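Local atomic coordinates of AlgW protein (Pseudomonas aeruginosa, PDB entry 7CO3), a protein that probably cleaves proteins as an HtrA-type serine endopeptidase, joining a trypsin-like protease domain to a PDZ domain. Residues Y117-N122 with L154-I159; I175-V180 with S200-N205. The protein carries 1 engineered substitution. All blocks are in the same frame, centred on the assembly; numbering follows the deposited sequence.

Interaction 1: residues Y117-N122 with L154-I159; sequences YLLTNN and LAVLKI
An antiparallel pairing of neighbouring strands, 117-120 and 154-158, in the first barrel of the protease domain sets L118 and T120 against L157 and A155. Four backbone hydrogen bonds join the strands, two for each pair. The straightest runs from L157 N to L118 O (2.9 Å, 170° at the hydrogen), whereas A155 N reaches T120 O at 2.9 Å from above the carbonyl plane. Y117 with K158 and L119 with V156 are the intervening non-hydrogen-bonded pairs.

On the face of Y117 and V156, the aliphatic part of K158 crosses the tyrosine ring, its CG 3.6 Å from Y117 CE1. The lysine chain leaves anti to its own backbone N (chi1 -166°) and then bends at chi2 and chi4, which carries NZ over the ring face, 4.9 Å from the Y117 centroid, in a cation-pi contact. The same NZ also donates to the carbonyl O of E115. Farther along, L119 CD2 rests 3.6 Å from A155 O, and helix 261-274 covers this face. This six-stranded barrel is the first of the two beta-barrels of the trypsin-like fold, and 154-158 also pairs with strand 140-149 on its far edge. On the face of L118, T120, A155 and L157, T120 CG2 packs at 4.1 Å on L157 CG, while its OG1 hydrogen-bonds to S108 O. Past the end of the pairing, L118 CD1 meets I159 CG1 at 3.8 Å, the two side chains crossing at about a right angle.

Where the strand gives way to a helix, N121 sends ND2 to D153 O and T243 OG1 and touches A227, the engineered alanine that replaces the family's nucleophilic serine at the probable catalytic site. Next to it, N122 CB lies 3.7 Å from L154 O.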
# COMPACT_ATOMS: atom_id res chain seq x y z
N TYR B 117 10.06 16.95 -26.20
CA TYR B 117 10.35 15.53 -26.16
C TYR B 117 9.87 14.91 -24.84
O TYR B 117 10.00 15.51 -23.77
CB TYR B 117 11.86 15.28 -26.33
CG TYR B 117 12.35 15.62 -27.73
CD1 TYR B 117 11.88 14.93 -28.84
CD2 TYR B 117 13.29 16.64 -27.94
CE1 TYR B 117 12.33 15.24 -30.12
CE2 TYR B 117 13.76 16.94 -29.24
CZ TYR B 117 13.26 16.24 -30.31
OH TYR B 117 13.68 16.53 -31.59
N LEU B 118 9.32 13.70 -24.93
CA LEU B 118 8.71 13.04 -23.78
C LEU B 118 9.20 11.63 -23.76
O LEU B 118 9.34 11.00 -24.82
CB LEU B 118 7.17 13.06 -23.83
CG LEU B 118 6.49 14.42 -23.58
CD1 LEU B 118 6.19 15.09 -24.89
CD2 LEU B 118 5.20 14.32 -22.77
N LEU B 119 9.48 11.14 -22.55
CA LEU B 119 9.75 9.73 -22.31
C LEU B 119 8.49 9.02 -21.77
O LEU B 119 7.72 9.60 -20.98
CB LEU B 119 10.89 9.60 -21.31
CG LEU B 119 12.30 9.28 -21.83
CD1 LEU B 119 13.30 9.41 -20.72
CD2 LEU B 119 12.38 7.90 -22.49
N THR B 120 8.29 7.78 -22.20
CA THR B 120 7.25 6.89 -21.68
C THR B 120 7.73 5.46 -21.89
O THR B 120 8.85 5.24 -22.39
CB THR B 120 5.90 7.15 -22.36
OG1 THR B 120 4.93 6.23 -21.84
CG2 THR B 120 5.99 6.94 -23.91
N ASN B 121 6.91 4.46 -21.52
CA ASN B 121 7.28 3.06 -21.78
C ASN B 121 6.93 2.61 -23.20
O ASN B 121 5.93 3.03 -23.77
CB ASN B 121 6.59 2.08 -20.83
CG ASN B 121 7.09 2.15 -19.39
OD1 ASN B 121 6.29 2.13 -18.46
ND2 ASN B 121 8.40 2.26 -19.20
N ASN B 122 7.73 1.67 -23.72
CA ASN B 122 7.41 1.08 -25.02
C ASN B 122 6.04 0.42 -25.00
O ASN B 122 5.23 0.62 -25.92
CB ASN B 122 8.45 0.05 -25.45
CG ASN B 122 8.14 -0.52 -26.82
OD1 ASN B 122 7.77 0.23 -27.73
ND2 ASN B 122 8.24 -1.84 -26.95
N LEU B 154 11.38 1.39 -23.40
CA LEU B 154 11.28 2.85 -23.45
C LEU B 154 10.83 3.32 -24.83
O LEU B 154 11.01 2.64 -25.84
CB LEU B 154 12.61 3.53 -23.05
CG LEU B 154 13.00 3.31 -21.56
CD1 LEU B 154 14.46 3.70 -21.26
CD2 LEU B 154 12.07 4.11 -20.65
N ALA B 155 10.25 4.51 -24.86
CA ALA B 155 9.87 5.10 -26.13
C ALA B 155 9.94 6.61 -25.97
O ALA B 155 9.82 7.13 -24.87
CB ALA B 155 8.48 4.66 -26.60
N VAL B 156 10.20 7.30 -27.08
CA VAL B 156 10.31 8.75 -27.10
C VAL B 156 9.22 9.29 -28.00
O VAL B 156 8.99 8.76 -29.10
CB VAL B 156 11.69 9.22 -27.58
CG1 VAL B 156 11.72 10.71 -27.61
CG2 VAL B 156 12.78 8.70 -26.67
N LEU B 157 8.57 10.34 -27.53
CA LEU B 157 7.50 11.06 -28.21
C LEU B 157 7.95 12.50 -28.38
O LEU B 157 8.79 13.00 -27.63
CB LEU B 157 6.19 11.04 -27.40
CG LEU B 157 5.55 9.72 -26.94
CD1 LEU B 157 4.27 10.00 -26.09
CD2 LEU B 157 5.25 8.84 -28.13
N LYS B 158 7.31 13.19 -29.32
CA LYS B 158 7.55 14.59 -29.60
C LYS B 158 6.22 15.29 -29.77
O LYS B 158 5.33 14.79 -30.46
CB LYS B 158 8.40 14.77 -30.88
CG LYS B 158 8.99 16.19 -31.07
CD LYS B 158 7.99 17.17 -31.71
CE LYS B 158 8.67 18.41 -32.25
NZ LYS B 158 9.68 18.94 -31.29
N ILE B 159 6.09 16.47 -29.16
CA ILE B 159 4.93 17.32 -29.32
C ILE B 159 5.38 18.72 -29.70
O ILE B 159 6.53 19.11 -29.46
CB ILE B 159 4.04 17.34 -28.05
CG1 ILE B 159 4.75 17.97 -26.83
CG2 ILE B 159 3.56 15.89 -27.72
CD1 ILE B 159 3.80 18.18 -25.61

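Interaction 2: residues I175-V180 with S200-N205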
# COMPACT_ATOMS: atom_id res chain seq x y z
N ILE B 175 21.05 7.88 -5.46
CA ILE B 175 19.98 7.55 -4.52
C ILE B 175 20.45 6.42 -3.62
O ILE B 175 21.28 5.60 -4.01
CB ILE B 175 18.66 7.17 -5.23
CG1 ILE B 175 18.78 5.80 -5.90
CG2 ILE B 175 18.21 8.27 -6.19
CD1 ILE B 175 17.58 5.38 -6.73
N ARG B 176 19.92 6.39 -2.40
CA ARG B 176 20.14 5.31 -1.47
C ARG B 176 18.80 4.70 -1.11
O ARG B 176 17.78 5.40 -1.06
CB ARG B 176 20.82 5.79 -0.17
CG ARG B 176 22.20 6.42 -0.30
CD ARG B 176 22.66 7.07 1.03
NE ARG B 176 23.00 6.08 2.07
CZ ARG B 176 23.11 6.38 3.36
NH1 ARG B 176 22.92 7.62 3.79
NH2 ARG B 176 23.39 5.44 4.24
N THR B 177 18.81 3.38 -0.86
CA THR B 177 17.66 2.69 -0.28
C THR B 177 17.26 3.33 1.04
O THR B 177 18.09 3.59 1.91
CB THR B 177 18.00 1.21 -0.09
OG1 THR B 177 18.18 0.63 -1.38
CG2 THR B 177 16.91 0.44 0.68
N GLY B 178 15.97 3.59 1.20
CA GLY B 178 15.48 4.32 2.34
C GLY B 178 15.18 5.78 2.07
O GLY B 178 14.50 6.40 2.87
N ASP B 179 15.72 6.35 1.00
CA ASP B 179 15.33 7.70 0.60
C ASP B 179 13.84 7.72 0.25
O ASP B 179 13.31 6.76 -0.30
CB ASP B 179 16.11 8.15 -0.63
CG ASP B 179 17.59 8.54 -0.35
OD1 ASP B 179 17.98 8.79 0.83
OD2 ASP B 179 18.35 8.61 -1.33
N VAL B 180 13.19 8.86 0.50
CA VAL B 180 11.78 9.01 0.13
C VAL B 180 11.65 9.31 -1.36
O VAL B 180 12.46 10.04 -1.92
CB VAL B 180 11.13 10.13 0.98
CG1 VAL B 180 9.73 10.52 0.44
CG2 VAL B 180 11.05 9.72 2.40
N SER B 200 13.03 1.08 -2.20
CA SER B 200 13.04 -0.21 -1.52
C SER B 200 14.31 -1.00 -1.81
O SER B 200 14.67 -1.89 -1.02
CB SER B 200 11.82 -1.02 -1.93
OG SER B 200 10.66 -0.43 -1.37
N ALA B 201 14.94 -0.73 -2.94
CA ALA B 201 16.14 -1.42 -3.43
C ALA B 201 16.48 -0.80 -4.79
O ALA B 201 15.66 -0.12 -5.41
CB ALA B 201 15.96 -2.93 -3.56
N THR B 202 17.72 -1.03 -5.21
CA THR B 202 18.16 -0.58 -6.52
C THR B 202 18.87 -1.72 -7.24
O THR B 202 19.23 -2.74 -6.65
CB THR B 202 19.08 0.66 -6.42
OG1 THR B 202 20.34 0.25 -5.86
CG2 THR B 202 18.49 1.75 -5.53
N GLY B 203 19.05 -1.54 -8.55
CA GLY B 203 19.80 -2.50 -9.35
C GLY B 203 19.06 -3.79 -9.62
O GLY B 203 19.70 -4.83 -9.79
N ARG B 204 17.72 -3.75 -9.67
CA ARG B 204 16.95 -4.99 -9.85
C ARG B 204 17.03 -5.41 -11.31
O ARG B 204 16.34 -4.89 -12.20
CB ARG B 204 15.50 -4.80 -9.42
CG ARG B 204 15.36 -4.71 -7.91
CD ARG B 204 15.47 -6.06 -7.23
NE ARG B 204 14.80 -6.02 -5.94
CZ ARG B 204 15.38 -6.19 -4.76
NH1 ARG B 204 16.69 -6.39 -4.67
NH2 ARG B 204 14.65 -6.12 -3.65
N ASN B 205 17.94 -6.34 -11.56
CA ASN B 205 17.91 -7.18 -12.74
C ASN B 205 17.47 -8.54 -12.23
O ASN B 205 17.25 -8.72 -11.03
CB ASN B 205 19.28 -7.19 -13.42
CG ASN B 205 20.41 -7.28 -12.41
OD1 ASN B 205 20.50 -8.25 -11.67
ND2 ASN B 205 21.27 -6.26 -12.37
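A type II beta turn, R176 to D179, leads into strand 180-185 and presents T177 to the chain at S200-T202. T177 arrives with both branches: OG1 lies 3.5 Å from A201 CA, and CG2, anti to its backbone N, sits 3.7 Å from S200 O. Beside it, I175 and T202 lie alongside with their side chains running opposite ways, I175 CD1 3.9 Å from T202 CG2. All of this is van der Waals packing over a small area.

The turn itself is closed by D179 N to R176 O (3.1 Å) and by R176 N to D179 OD2 (2.9 Å), the second bond meeting the carboxylate from above its plane. G178 takes the positive phi that this turn type needs; it and D179 bond through their backbones to I199. Strand 193-204, antiparallel to 180-185 in the second barrel of the trypsin-like fold, turns a corner at T202, and beyond it G203 and R204 both face F215 in a G1 beta bulge. A201 CB sits over one R204 guanidinium face, toward the rim, while NE bonds to Q217 OE1.

A second subunit packs here: its V194 O bonds to S200 OG, its Q192 O to R204 NH2, and its V59 touches T177.

Both contacts belong to the trypsin-like protease domain but to different sheets. Interaction 1 lies in the six-stranded barrel formed by the earlier part of the domain, and interaction 2 where the loop before strand 180-185 packs on strand 193-204 of the later, mixed sheet. Both segments of interaction 1 precede both of interaction 2 along the chain; the centres are 24 Å apart, with nearest atoms about 13 Å from each other. Interaction 1 is buried within one chain, next to the engineered A227. Interaction 2 is only partly buried and borders another subunit of the three-chain assembly, so one contact joins neighbouring strands of the first barrel while the other lies where subunits meet.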